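Local structure of UPF0230 protein TM1468 (Thermotoga maritima, 1VPV) at residues Ala23-Ser28 against Tyr33-Ile38; Leu99-Ser104 against Pro138-Val143; Phe174-Ser177 against Tyr181-Lys184. The protein binds long-chain fatty acids such as palmitate and may take part in lipid transport or fatty acid metabolism. All coordinates share one frame; numbering follows the deposited sequence.

Contact 1. Residues Ala23-Ser28 against Tyr33-Ile38; sequences ADVPFS and YDIDSI
Val25 carries the apolar side of this buried contact, its two methyls meeting different residues of the strand 35-38. With CG2 anti to the backbone N and CG1 between N and the carbonyl carbon (chi1 68°), the side chain spreads towards Ile35 and Ser37, which lie two residues apart on the same side of the strand. CG2 of Val25 comes within 4.4 Å of the CG2 branch methyl of Ile35. CG1 of Val25 lies 4.5 Å from CB of Ser37. Both approaches are loose, and the backbones stay well separated, with the CA atoms of Val25 and Ser37 7.7 Å apart.

The fold explains the pairing: the chain leaves strand 15-20, passes through the loop 23-28 and the short helix 29-32, and returns as strand 35-43, parallel to and beside 15-20, a beta-alpha-beta crossover whose connecting loop faces its own second strand. The loop also reaches the other sheet, for Pro26 packs on Ile272 and Ser274 of strand 267-275.

Polar contact between the segments runs through water 1. Val25 N donates to it at 3.1 Å, and the same water is hydrogen-bonded to Ser37 OG at 2.9 Å. OG lies anti to the backbone N of Ser37 (chi1 -166°), which turns it towards the loop and lets one water tie a loop amide to a strand hydroxyl.

A bond within the strand holds the neighbouring carboxylate. Ser37 N donates to Asp36 OD1 at 2.9 Å, rather bent and from above the carboxylate plane. The other oxygen, Asp36 OD2, forms a salt bridge with Arg86 and accepts from Tyr90 OH, while Asp34 makes a salt bridge to Lys16 and a hydrogen bond with Tyr95 OH.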
ATOM      1  N   ALA A  23       2.774  -0.751   2.878  1.00 21.86           N
ATOM      2  CA  ALA A  23       1.363  -1.130   2.827  1.00 26.27           C
ATOM      3  C   ALA A  23       0.399  -0.087   3.413  1.00 26.49           C
ATOM      4  O   ALA A  23      -0.816  -0.165   3.151  1.00 21.22           O
ATOM      5  CB  ALA A  23       1.124  -2.505   3.525  1.00 26.74           C
ATOM      6  N   ASP A  24       0.928   0.854   4.211  1.00 26.94           N
ATOM      7  CA  ASP A  24       0.121   1.922   4.809  1.00 24.47           C
ATOM      8  C   ASP A  24      -1.146   1.320   5.429  1.00 24.02           C
ATOM      9  O   ASP A  24      -2.270   1.773   5.168  1.00 24.60           O
ATOM     10  CB  ASP A  24      -0.262   2.969   3.751  1.00 25.03           C
ATOM     11  CG  ASP A  24       0.942   3.633   3.098  1.00 28.83           C
ATOM     12  OD1 ASP A  24       2.016   3.704   3.739  1.00 28.06           O
ATOM     13  OD2 ASP A  24       0.801   4.124   1.934  1.00 34.37           O
ATOM     14  N   VAL A  25      -0.952   0.281   6.232  1.00 22.81           N
ATOM     15  CA  VAL A  25      -2.043  -0.477   6.830  1.00 23.13           C
ATOM     16  C   VAL A  25      -2.820   0.371   7.838  1.00 23.50           C
ATOM     17  O   VAL A  25      -2.205   1.076   8.666  1.00 24.49           O
ATOM     18  CB  VAL A  25      -1.526  -1.810   7.505  1.00 24.09           C
ATOM     19  CG1 VAL A  25      -0.661  -1.523   8.732  1.00 28.39           C
ATOM     20  CG2 VAL A  25      -2.699  -2.740   7.859  1.00 20.99           C
ATOM     21  N   PRO A  26      -4.172   0.328   7.783  1.00 21.23           N
ATOM     22  CA  PRO A  26      -4.946   1.165   8.734  1.00 20.23           C
ATOM     23  C   PRO A  26      -4.595   0.819  10.161  1.00 21.79           C
ATOM     24  O   PRO A  26      -4.377  -0.357  10.462  1.00 24.08           O
ATOM     25  CB  PRO A  26      -6.394   0.824   8.405  1.00 19.86           C
ATOM     26  CG  PRO A  26      -6.332   0.326   6.942  1.00 17.74           C
ATOM     27  CD  PRO A  26      -5.046  -0.433   6.881  1.00 19.09           C
ATOM     28  N   PHE A  27      -4.496   1.806  11.041  1.00 23.43           N
ATOM     29  CA  PHE A  27      -3.949   1.509  12.377  1.00 24.25           C
ATOM     30  C   PHE A  27      -4.739   0.409  13.065  1.00 23.83           C
ATOM     31  O   PHE A  27      -4.140  -0.478  13.666  1.00 26.57           O
ATOM     32  CB  PHE A  27      -3.825   2.782  13.252  1.00 24.84           C
ATOM     33  CG  PHE A  27      -2.898   3.803  12.654  1.00 27.01           C
ATOM     34  CD1 PHE A  27      -1.548   3.508  12.485  1.00 28.96           C
ATOM     35  CD2 PHE A  27      -3.378   5.011  12.170  1.00 21.41           C
ATOM     36  CE1 PHE A  27      -0.684   4.419  11.863  1.00 30.04           C
ATOM     37  CE2 PHE A  27      -2.515   5.943  11.565  1.00 24.04           C
ATOM     38  CZ  PHE A  27      -1.172   5.636  11.412  1.00 30.86           C
ATOM     39  N   SER A  28      -6.073   0.452  12.962  1.00 23.29           N
ATOM     40  CA  SER A  28      -6.928  -0.427  13.762  1.00 21.63           C
ATOM     41  C   SER A  28      -6.888  -1.867  13.290  1.00 22.82           C
ATOM     42  O   SER A  28      -7.202  -2.778  14.046  1.00 26.79           O
ATOM     43  CB  SER A  28      -8.373   0.077  13.773  1.00 21.64           C
ATOM     44  OG  SER A  28      -8.828   0.375  12.464  1.00 26.83           O
ATOM     45  N   TYR A  33      -7.040  -7.671  12.741  1.00 20.57           N
ATOM     46  CA  TYR A  33      -6.737  -8.802  11.861  1.00 22.75           C
ATOM     47  C   TYR A  33      -5.363  -9.436  12.144  1.00 23.18           C
ATOM     48  O   TYR A  33      -4.878 -10.262  11.337  1.00 22.40           O
ATOM     49  CB  TYR A  33      -6.836  -8.385  10.376  1.00 22.80           C
ATOM     50  CG  TYR A  33      -8.217  -7.926  10.007  1.00 22.54           C
ATOM     51  CD1 TYR A  33      -9.299  -8.812  10.044  1.00 24.05           C
ATOM     52  CD2 TYR A  33      -8.464  -6.611   9.666  1.00 19.72           C
ATOM     53  CE1 TYR A  33     -10.589  -8.383   9.712  1.00 21.69           C
ATOM     54  CE2 TYR A  33      -9.742  -6.179   9.354  1.00 21.40           C
ATOM     55  CZ  TYR A  33     -10.795  -7.065   9.369  1.00 21.21           C
ATOM     56  OH  TYR A  33     -12.055  -6.619   9.041  1.00 25.68           O
ATOM     57  N   ASP A  34      -4.763  -9.086  13.288  1.00 22.36           N
ATOM     58  CA  ASP A  34      -3.429  -9.599  13.683  1.00 22.73           C
ATOM     59  C   ASP A  34      -2.394  -9.471  12.514  1.00 22.61           C
ATOM     60  O   ASP A  34      -1.800 -10.450  12.023  1.00 18.83           O
ATOM     61  CB  ASP A  34      -3.535 -11.029  14.237  1.00 21.35           C
ATOM     62  CG  ASP A  34      -2.234 -11.491  14.926  1.00 29.36           C
ATOM     63  OD1 ASP A  34      -1.398 -10.612  15.229  1.00 30.87           O
ATOM     64  OD2 ASP A  34      -2.044 -12.710  15.176  1.00 28.04           O
ATOM     65  N   ILE A  35      -2.247  -8.234  12.050  1.00 22.94           N
ATOM     66  CA  ILE A  35      -1.325  -7.898  11.005  1.00 22.94           C
ATOM     67  C   ILE A  35      -0.256  -6.968  11.624  1.00 23.00           C
ATOM     68  O   ILE A  35      -0.584  -5.984  12.267  1.00 21.15           O
ATOM     69  CB  ILE A  35      -2.030  -7.174   9.858  1.00 24.02           C
ATOM     70  CG1 ILE A  35      -3.055  -8.078   9.172  1.00 25.81           C
ATOM     71  CG2 ILE A  35      -1.016  -6.637   8.841  1.00 25.57           C
ATOM     72  CD1 ILE A  35      -3.989  -7.326   8.257  1.00 23.22           C
ATOM     73  N   ASP A  36       1.011  -7.304  11.398  1.00 22.68           N
ATOM     74  CA  ASP A  36       2.140  -6.531  11.843  1.00 22.30           C
ATOM     75  C   ASP A  36       2.722  -5.817  10.638  1.00 22.03           C
ATOM     76  O   ASP A  36       2.544  -6.260   9.494  1.00 25.51           O
ATOM     77  CB  ASP A  36       3.178  -7.494  12.410  1.00 24.33           C
ATOM     78  CG  ASP A  36       4.189  -6.827  13.345  1.00 29.42           C
ATOM     79  OD1 ASP A  36       4.120  -5.596  13.577  1.00 27.51           O
ATOM     80  OD2 ASP A  36       5.069  -7.575  13.836  1.00 30.64           O
ATOM     81  N   SER A  37       3.442  -4.734  10.911  1.00 20.87           N
ATOM     82  CA  SER A  37       4.082  -3.918   9.899  1.00 22.47           C
ATOM     83  C   SER A  37       5.609  -3.889  10.117  1.00 23.26           C
ATOM     84  O   SER A  37       6.070  -3.564  11.206  1.00 21.46           O
ATOM     85  CB  SER A  37       3.517  -2.489   9.965  1.00 21.12           C
ATOM     86  OG  SER A  37       3.877  -1.772   8.802  1.00 27.83           O
ATOM     87  N   ILE A  38       6.389  -4.253   9.096  1.00 23.23           N
ATOM     88  CA  ILE A  38       7.849  -4.189   9.215  1.00 23.13           C
ATOM     89  C   ILE A  38       8.350  -2.911   8.536  1.00 23.22           C
ATOM     90  O   ILE A  38       8.027  -2.671   7.395  1.00 21.74           O
ATOM     91  CB  ILE A  38       8.583  -5.445   8.660  1.00 23.40           C
ATOM     92  CG1 ILE A  38      10.089  -5.266   8.781  1.00 17.52           C
ATOM     93  CG2 ILE A  38       8.196  -5.758   7.206  1.00 22.39           C
ATOM     94  CD1 ILE A  38      10.868  -6.532   8.461  1.00 22.84           C
TER
HETATM   95  O   HOH W   1       1.912  -0.847   6.842  1.00 18.36           O

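Contact 2. Residues Leu99-Ser104 against Pro138-Val143; sequences LVLTLS and PLPARV
Arg142 N donates to Pro138 O at 2.9 Å, closing the helical turn from which Pro140 and Ala141 meet Leu101 of the strand 99-102. One methyl of that leucine makes the contact. Leu101 CD2 lies 3.8 Å from Pro140 CB and 4.0 Å from Pro140 CG, resting on the CB-CG part of the proline ring, and the two side chains run obliquely past each other. The same methyl reaches the helix backbone, 3.9 Å from Ala141 N, and is 4.5 Å from Ala141 CB; the CA atoms of Leu101 and Ala141 are 7.3 Å apart. CG of Leu101 sits beside its backbone N, anti to the carbonyl carbon (chi1 -83°), which sends it towards the helix; chi2 (76°) then sets CD2 against it.

Near the end of segment 99-104, Thr102 OG1 donates to Leu103 O at 3.0 Å, tilted from the carbonyl plane. Leu103 goes on to touch the bound palmitate. Strand 97-102 lies between the parallel strands 15-20 and 125-129, and the contact is helix-on-sheet packing characteristic of an alpha/beta domain: helix 138-149, entered after strand 125-129, covers one face of the parallel strands and on its other side packs on strand 241-248, so lying between the two sheets.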
ATOM      1  N   LEU A  99       2.691 -15.479   7.120  1.00 17.96           N
ATOM      2  CA  LEU A  99       2.323 -15.116   5.769  1.00 21.51           C
ATOM      3  C   LEU A  99       2.731 -13.680   5.525  1.00 20.44           C
ATOM      4  O   LEU A  99       2.187 -12.787   6.155  1.00 23.36           O
ATOM      5  CB  LEU A  99       0.813 -15.247   5.582  1.00 21.27           C
ATOM      6  CG  LEU A  99       0.274 -14.736   4.232  1.00 28.20           C
ATOM      7  CD1 LEU A  99       0.809 -15.582   3.084  1.00 31.56           C
ATOM      8  CD2 LEU A  99      -1.248 -14.737   4.225  1.00 26.00           C
ATOM      9  N   VAL A 100       3.655 -13.455   4.597  1.00 21.99           N
ATOM     10  CA  VAL A 100       4.183 -12.111   4.271  1.00 21.14           C
ATOM     11  C   VAL A 100       3.651 -11.606   2.920  1.00 19.35           C
ATOM     12  O   VAL A 100       3.753 -12.281   1.904  1.00 21.85           O
ATOM     13  CB  VAL A 100       5.751 -12.131   4.184  1.00 20.39           C
ATOM     14  CG1 VAL A 100       6.316 -10.738   3.940  1.00 13.18           C
ATOM     15  CG2 VAL A 100       6.353 -12.759   5.416  1.00 19.45           C
ATOM     16  N   LEU A 101       3.106 -10.409   2.927  1.00 20.54           N
ATOM     17  CA  LEU A 101       2.663  -9.721   1.711  1.00 22.69           C
ATOM     18  C   LEU A 101       3.504  -8.480   1.563  1.00 22.08           C
ATOM     19  O   LEU A 101       3.467  -7.587   2.422  1.00 24.47           O
ATOM     20  CB  LEU A 101       1.177  -9.300   1.819  1.00 24.70           C
ATOM     21  CG  LEU A 101       0.208 -10.418   1.468  1.00 28.98           C
ATOM     22  CD1 LEU A 101       0.143 -11.374   2.594  1.00 35.23           C
ATOM     23  CD2 LEU A 101      -1.174  -9.903   1.157  1.00 39.96           C
ATOM     24  N   THR A 102       4.296  -8.431   0.504  1.00 24.18           N
ATOM     25  CA  THR A 102       5.157  -7.278   0.259  1.00 24.11           C
ATOM     26  C   THR A 102       4.693  -6.490  -0.916  1.00 22.93           C
ATOM     27  O   THR A 102       4.033  -7.012  -1.821  1.00 24.28           O
ATOM     28  CB  THR A 102       6.592  -7.663  -0.057  1.00 25.60           C
ATOM     29  OG1 THR A 102       6.661  -8.250  -1.372  1.00 27.36           O
ATOM     30  CG2 THR A 102       7.146  -8.605   1.014  1.00 27.70           C
ATOM     31  N   LEU A 103       5.115  -5.238  -0.939  1.00 23.48           N
ATOM     32  CA  LEU A 103       4.970  -4.437  -2.151  1.00 23.56           C
ATOM     33  C   LEU A 103       5.671  -5.096  -3.367  1.00 19.78           C
ATOM     34  O   LEU A 103       6.555  -5.945  -3.233  1.00 17.65           O
ATOM     35  CB  LEU A 103       5.447  -2.987  -1.920  1.00 23.33           C
ATOM     36  CG  LEU A 103       6.930  -2.686  -1.959  1.00 26.93           C
ATOM     37  CD1 LEU A 103       7.124  -1.232  -2.271  1.00 26.71           C
ATOM     38  CD2 LEU A 103       7.669  -3.076  -0.685  1.00 33.84           C
ATOM     39  N   SER A 104       5.237  -4.678  -4.544  1.00 19.46           N
ATOM     40  CA  SER A 104       5.725  -5.205  -5.807  1.00 19.76           C
ATOM     41  C   SER A 104       7.228  -5.423  -5.842  1.00 20.16           C
ATOM     42  O   SER A 104       8.018  -4.510  -5.539  1.00 23.11           O
ATOM     43  CB  SER A 104       5.353  -4.257  -6.944  1.00 17.77           C
ATOM     44  OG  SER A 104       6.091  -4.606  -8.111  1.00 27.90           O
ATOM     45  N   PRO A 138      -3.119  -4.008   2.081  1.00 18.70           N
ATOM     46  CA  PRO A 138      -3.902  -4.574   3.180  1.00 21.42           C
ATOM     47  C   PRO A 138      -5.196  -5.266   2.760  1.00 21.92           C
ATOM     48  O   PRO A 138      -5.759  -6.044   3.539  1.00 22.58           O
ATOM     49  CB  PRO A 138      -4.244  -3.353   4.044  1.00 22.68           C
ATOM     50  CG  PRO A 138      -3.323  -2.269   3.580  1.00 20.45           C
ATOM     51  CD  PRO A 138      -3.003  -2.552   2.174  1.00 15.90           C
ATOM     52  N   LEU A 139      -5.692  -4.953   1.570  1.00 23.86           N
ATOM     53  CA  LEU A 139      -6.950  -5.535   1.100  1.00 25.94           C
ATOM     54  C   LEU A 139      -6.794  -7.049   1.019  1.00 23.46           C
ATOM     55  O   LEU A 139      -7.524  -7.760   1.691  1.00 23.20           O
ATOM     56  CB  LEU A 139      -7.439  -4.901  -0.234  1.00 27.18           C
ATOM     57  CG  LEU A 139      -7.807  -3.416  -0.166  1.00 30.13           C
ATOM     58  CD1 LEU A 139      -8.004  -2.809  -1.515  1.00 33.64           C
ATOM     59  CD2 LEU A 139      -9.031  -3.203   0.691  1.00 33.89           C
ATOM     60  N   PRO A 140      -5.804  -7.547   0.263  1.00 23.02           N
ATOM     61  CA  PRO A 140      -5.526  -9.004   0.311  1.00 24.29           C
ATOM     62  C   PRO A 140      -5.128  -9.587   1.678  1.00 23.55           C
ATOM     63  O   PRO A 140      -5.310 -10.783   1.896  1.00 26.77           O
ATOM     64  CB  PRO A 140      -4.405  -9.194  -0.716  1.00 24.53           C
ATOM     65  CG  PRO A 140      -3.854  -7.850  -0.980  1.00 23.44           C
ATOM     66  CD  PRO A 140      -4.948  -6.861  -0.712  1.00 21.41           C
ATOM     67  N   ALA A 141      -4.613  -8.770   2.587  1.00 22.44           N
ATOM     68  CA  ALA A 141      -4.303  -9.239   3.946  1.00 21.14           C
ATOM     69  C   ALA A 141      -5.538  -9.489   4.765  1.00 21.75           C
ATOM     70  O   ALA A 141      -5.616 -10.493   5.489  1.00 25.75           O
ATOM     71  CB  ALA A 141      -3.431  -8.254   4.672  1.00 19.76           C
ATOM     72  N   ARG A 142      -6.470  -8.544   4.725  1.00 23.13           N
ATOM     73  CA  ARG A 142      -7.770  -8.728   5.359  1.00 21.60           C
ATOM     74  C   ARG A 142      -8.428  -9.996   4.858  1.00 21.85           C
ATOM     75  O   ARG A 142      -8.919 -10.804   5.653  1.00 22.63           O
ATOM     76  CB  ARG A 142      -8.695  -7.572   5.098  1.00 19.27           C
ATOM     77  CG  ARG A 142     -10.102  -7.787   5.675  1.00 24.62           C
ATOM     78  CD  ARG A 142     -10.886  -6.504   5.778  1.00 23.28           C
ATOM     79  NE  ARG A 142     -11.007  -5.883   4.456  1.00 25.54           N
ATOM     80  CZ  ARG A 142     -11.620  -4.722   4.225  1.00 26.67           C
ATOM     81  NH1 ARG A 142     -12.210  -4.056   5.206  1.00 21.09           N
ATOM     82  NH2 ARG A 142     -11.663  -4.235   2.992  1.00 29.56           N
ATOM     83  N   VAL A 143      -8.432 -10.157   3.546  1.00 21.50           N
ATOM     84  CA  VAL A 143      -9.108 -11.287   2.916  1.00 23.32           C
ATOM     85  C   VAL A 143      -8.458 -12.579   3.353  1.00 22.38           C
ATOM     86  O   VAL A 143      -9.142 -13.522   3.639  1.00 21.30           O
ATOM     87  CB  VAL A 143      -9.083 -11.181   1.364  1.00 24.66           C
ATOM     88  CG1 VAL A 143      -9.555 -12.453   0.742  1.00 25.46           C
ATOM     89  CG2 VAL A 143      -9.973  -9.999   0.888  1.00 24.31           C
TER

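Contact 3. Residues Phe174-Ser177 against Tyr181-Lys184; sequences FYVS and YLVK. With PLM (palmitic acid), chain D.
Strand 174-176 and helix 181-184 are joined by a short turn, and their backbones come nearest at Val176 and Leu182, whose CA atoms are 8.9 Å apart. Leu182 is the helix residue that fills this interval. Its CD1 methyl points to the strand, 4.2 Å from Val176 CG1 and 4.4 Å from Phe174 CE2, so that one methyl meets two residues placed two apart on the same side of the strand. CG of Leu182 is anti to its carbonyl carbon (chi1 -79°), which points the branch towards the strand, where the two methyls part: CD2 turns to the ligand and lies 4.2 Å from C8 in the middle of palmitate.

The strand belongs to the mixed six-stranded sheet of this DegV-family protein, where 170-176 runs antiparallel to both 201-208 and 289-295, with Tyr175 packed on helix 220-232 and Phe174 turned to the fatty acid side. Leu205 of the neighbouring strand 201-208 and Leu212 of 211-219 beyond it touch both Phe174 and Leu182, extending the apolar wall.

Phe174 lays a ring face against the ligand. Carbon CC of palmitate lies 3.7 Å above the ring plane, over its centre, and the chain runs across the face: palmitate CD is 3.6 Å from Phe174 CD1, and palmitate CE is 3.9 Å from Phe174 CB. The ring is placed there with CG between the backbone N and the carbonyl carbon (chi1 67°). An alanine here would lack the ring, and the palmitate tail from CB to CD would probably lose its flat support while Leu182 CD1 lost one of its two strand partners. The carboxylate end lies away from this wall and is hydrogen-bonded to Ser108 OG and Thr75 OG1.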
ATOM      1  N   PHE A 174      -4.200   6.600  -7.885  1.00 22.70           N
ATOM      2  CA  PHE A 174      -3.884   7.797  -7.070  1.00 22.71           C
ATOM      3  C   PHE A 174      -3.443   8.968  -7.932  1.00 21.31           C
ATOM      4  O   PHE A 174      -3.143   8.802  -9.131  1.00 20.87           O
ATOM      5  CB  PHE A 174      -2.804   7.473  -5.995  1.00 23.26           C
ATOM      6  CG  PHE A 174      -1.429   7.152  -6.554  1.00 18.55           C
ATOM      7  CD1 PHE A 174      -1.176   5.930  -7.200  1.00 23.39           C
ATOM      8  CD2 PHE A 174      -0.383   8.058  -6.416  1.00 19.20           C
ATOM      9  CE1 PHE A 174       0.126   5.604  -7.700  1.00 18.02           C
ATOM     10  CE2 PHE A 174       0.891   7.766  -6.891  1.00 17.36           C
ATOM     11  CZ  PHE A 174       1.152   6.525  -7.556  1.00 20.35           C
ATOM     12  N   TYR A 175      -3.435  10.155  -7.328  1.00 21.28           N
ATOM     13  CA  TYR A 175      -2.892  11.352  -7.996  1.00 18.30           C
ATOM     14  C   TYR A 175      -1.979  12.108  -7.088  1.00 19.73           C
ATOM     15  O   TYR A 175      -2.195  12.161  -5.867  1.00 21.15           O
ATOM     16  CB  TYR A 175      -3.971  12.273  -8.535  1.00 18.54           C
ATOM     17  CG  TYR A 175      -4.827  13.063  -7.527  1.00 19.30           C
ATOM     18  CD1 TYR A 175      -4.314  14.170  -6.838  1.00 27.78           C
ATOM     19  CD2 TYR A 175      -6.163  12.757  -7.332  1.00 25.83           C
ATOM     20  CE1 TYR A 175      -5.073  14.885  -5.955  1.00 23.17           C
ATOM     21  CE2 TYR A 175      -6.956  13.496  -6.443  1.00 21.72           C
ATOM     22  CZ  TYR A 175      -6.405  14.553  -5.787  1.00 22.37           C
ATOM     23  OH  TYR A 175      -7.173  15.275  -4.937  1.00 26.40           O
ATOM     24  N   VAL A 176      -0.949  12.687  -7.701  1.00 21.16           N
ATOM     25  CA  VAL A 176       0.001  13.550  -7.033  1.00 21.18           C
ATOM     26  C   VAL A 176      -0.132  14.942  -7.640  1.00 23.05           C
ATOM     27  O   VAL A 176      -0.666  15.098  -8.739  1.00 25.03           O
ATOM     28  CB  VAL A 176       1.453  13.021  -7.206  1.00 18.57           C
ATOM     29  CG1 VAL A 176       1.596  11.647  -6.570  1.00 20.25           C
ATOM     30  CG2 VAL A 176       1.858  12.994  -8.670  1.00 20.35           C
ATOM     31  N   SER A 177       0.356  15.952  -6.934  1.00 22.08           N
ATOM     32  CA  SER A 177       0.339  17.305  -7.463  1.00 23.45           C
ATOM     33  C   SER A 177       1.717  17.773  -7.936  1.00 23.20           C
ATOM     34  O   SER A 177       1.823  18.749  -8.693  1.00 26.16           O
ATOM     35  CB  SER A 177      -0.220  18.272  -6.428  1.00 22.71           C
ATOM     36  OG  SER A 177       0.655  18.293  -5.304  1.00 23.87           O
ATOM     37  N   TYR A 181       8.662  14.335  -7.127  1.00 20.60           N
ATOM     38  CA  TYR A 181       8.916  13.365  -6.075  1.00 19.05           C
ATOM     39  C   TYR A 181       9.044  11.953  -6.635  1.00 20.37           C
ATOM     40  O   TYR A 181      10.041  11.253  -6.371  1.00 21.76           O
ATOM     41  CB  TYR A 181       7.813  13.420  -5.047  1.00 21.11           C
ATOM     42  CG  TYR A 181       7.866  14.614  -4.090  1.00 22.61           C
ATOM     43  CD1 TYR A 181       7.209  15.793  -4.376  1.00 22.92           C
ATOM     44  CD2 TYR A 181       8.502  14.510  -2.858  1.00 20.55           C
ATOM     45  CE1 TYR A 181       7.230  16.853  -3.475  1.00 24.27           C
ATOM     46  CE2 TYR A 181       8.522  15.559  -1.968  1.00 20.70           C
ATOM     47  CZ  TYR A 181       7.900  16.720  -2.283  1.00 20.04           C
ATOM     48  OH  TYR A 181       7.937  17.755  -1.408  1.00 22.21           O
ATOM     49  N   LEU A 182       8.058  11.529  -7.418  1.00 19.54           N
ATOM     50  CA  LEU A 182       8.135  10.209  -8.051  1.00 21.31           C
ATOM     51  C   LEU A 182       9.366  10.075  -8.956  1.00 21.70           C
ATOM     52  O   LEU A 182      10.066   9.048  -8.949  1.00 20.28           O
ATOM     53  CB  LEU A 182       6.869   9.929  -8.846  1.00 22.82           C
ATOM     54  CG  LEU A 182       5.677   9.481  -7.996  1.00 24.63           C
ATOM     55  CD1 LEU A 182       4.430   9.467  -8.846  1.00 25.89           C
ATOM     56  CD2 LEU A 182       5.946   8.065  -7.493  1.00 23.94           C
ATOM     57  N   VAL A 183       9.646  11.129  -9.717  1.00 21.47           N
ATOM     58  CA  VAL A 183      10.796  11.102 -10.585  1.00 22.78           C
ATOM     59  C   VAL A 183      12.065  10.965  -9.752  1.00 24.76           C
ATOM     60  O   VAL A 183      12.907  10.142 -10.101  1.00 24.36           O
ATOM     61  CB  VAL A 183      10.853  12.297 -11.553  1.00 22.98           C
ATOM     62  CG1 VAL A 183      12.166  12.308 -12.313  1.00 24.57           C
ATOM     63  CG2 VAL A 183       9.705  12.214 -12.582  1.00 23.43           C
ATOM     64  N   LYS A 184      12.187  11.706  -8.639  1.00 24.18           N
ATOM     65  CA  LYS A 184      13.382  11.570  -7.820  1.00 23.86           C
ATOM     66  C   LYS A 184      13.461  10.203  -7.197  1.00 23.14           C
ATOM     67  O   LYS A 184      14.550   9.670  -7.024  1.00 25.47           O
ATOM     68  CB  LYS A 184      13.470  12.602  -6.692  1.00 28.21           C
ATOM     69  CG  LYS A 184      14.755  12.460  -5.838  1.00 20.88           C
ATOM     70  CD  LYS A 184      14.761  13.376  -4.649  1.00 30.70           C
ATOM     71  CE  LYS A 184      15.723  12.882  -3.548  1.00 23.54           C
ATOM     72  NZ  LYS A 184      17.074  13.264  -3.872  1.00 30.19           N
TER
HETATM   73  C1  PLM D 501      12.358   0.772  -1.123  1.00 34.58           C
HETATM   74  O1  PLM D 501      12.681  -0.443  -1.273  1.00 33.10           O
HETATM   75  O2  PLM D 501      13.233   1.679  -0.944  1.00 29.42           O
HETATM   76  C2  PLM D 501      10.886   1.117  -1.136  1.00 28.71           C
HETATM   77  C3  PLM D 501      10.472   1.719  -2.463  1.00 19.59           C
HETATM   78  C4  PLM D 501       9.024   2.187  -2.394  1.00 17.20           C
HETATM   79  C5  PLM D 501       8.656   2.854  -3.715  1.00 17.40           C
HETATM   80  C6  PLM D 501       7.234   3.354  -3.726  1.00 19.64           C
HETATM   81  C7  PLM D 501       6.837   3.961  -5.063  1.00 20.02           C
HETATM   82  C8  PLM D 501       5.575   4.808  -4.929  1.00 18.58           C
HETATM   83  C9  PLM D 501       4.337   3.949  -4.796  1.00 18.97           C
HETATM   84  CA  PLM D 501       3.087   4.778  -4.576  1.00 21.27           C
HETATM   85  CB  PLM D 501       1.848   3.897  -4.605  1.00 15.01           C
HETATM   86  CC  PLM D 501       0.636   4.671  -4.094  1.00 18.39           C
HETATM   87  CD  PLM D 501      -0.677   3.878  -4.259  1.00 20.79           C
HETATM   88  CE  PLM D 501      -1.846   4.544  -3.557  1.00 21.45           C
HETATM   89  CF  PLM D 501      -3.176   3.874  -3.865  1.00 28.46           C
HETATM   90  CG  PLM D 501      -3.444   2.657  -2.974  1.00 28.46           C

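Overall arrangement
Along the chain the three contacts follow in series. Contacts 1 and 2 adjoin, with centres about 10 Å apart, and both reach the mixed sheet that holds strands 15-20, 35-43 and 97-102. Helix 138-149 joins them: Ile35 CD1 lies 3.7 Å from Ala141 CB, and Val25 and Ala23 pack on Pro138. Contact 3 belongs to the second sheet, about 24 Å from contact 1 and about 23 Å from contact 2 between centres, touching neither. Palmitate lies between the two parts of the fold, meeting Leu103 of 99-104 on one side and Phe174 and Leu182 on the other, so both sheet regions contribute to the fatty acid site.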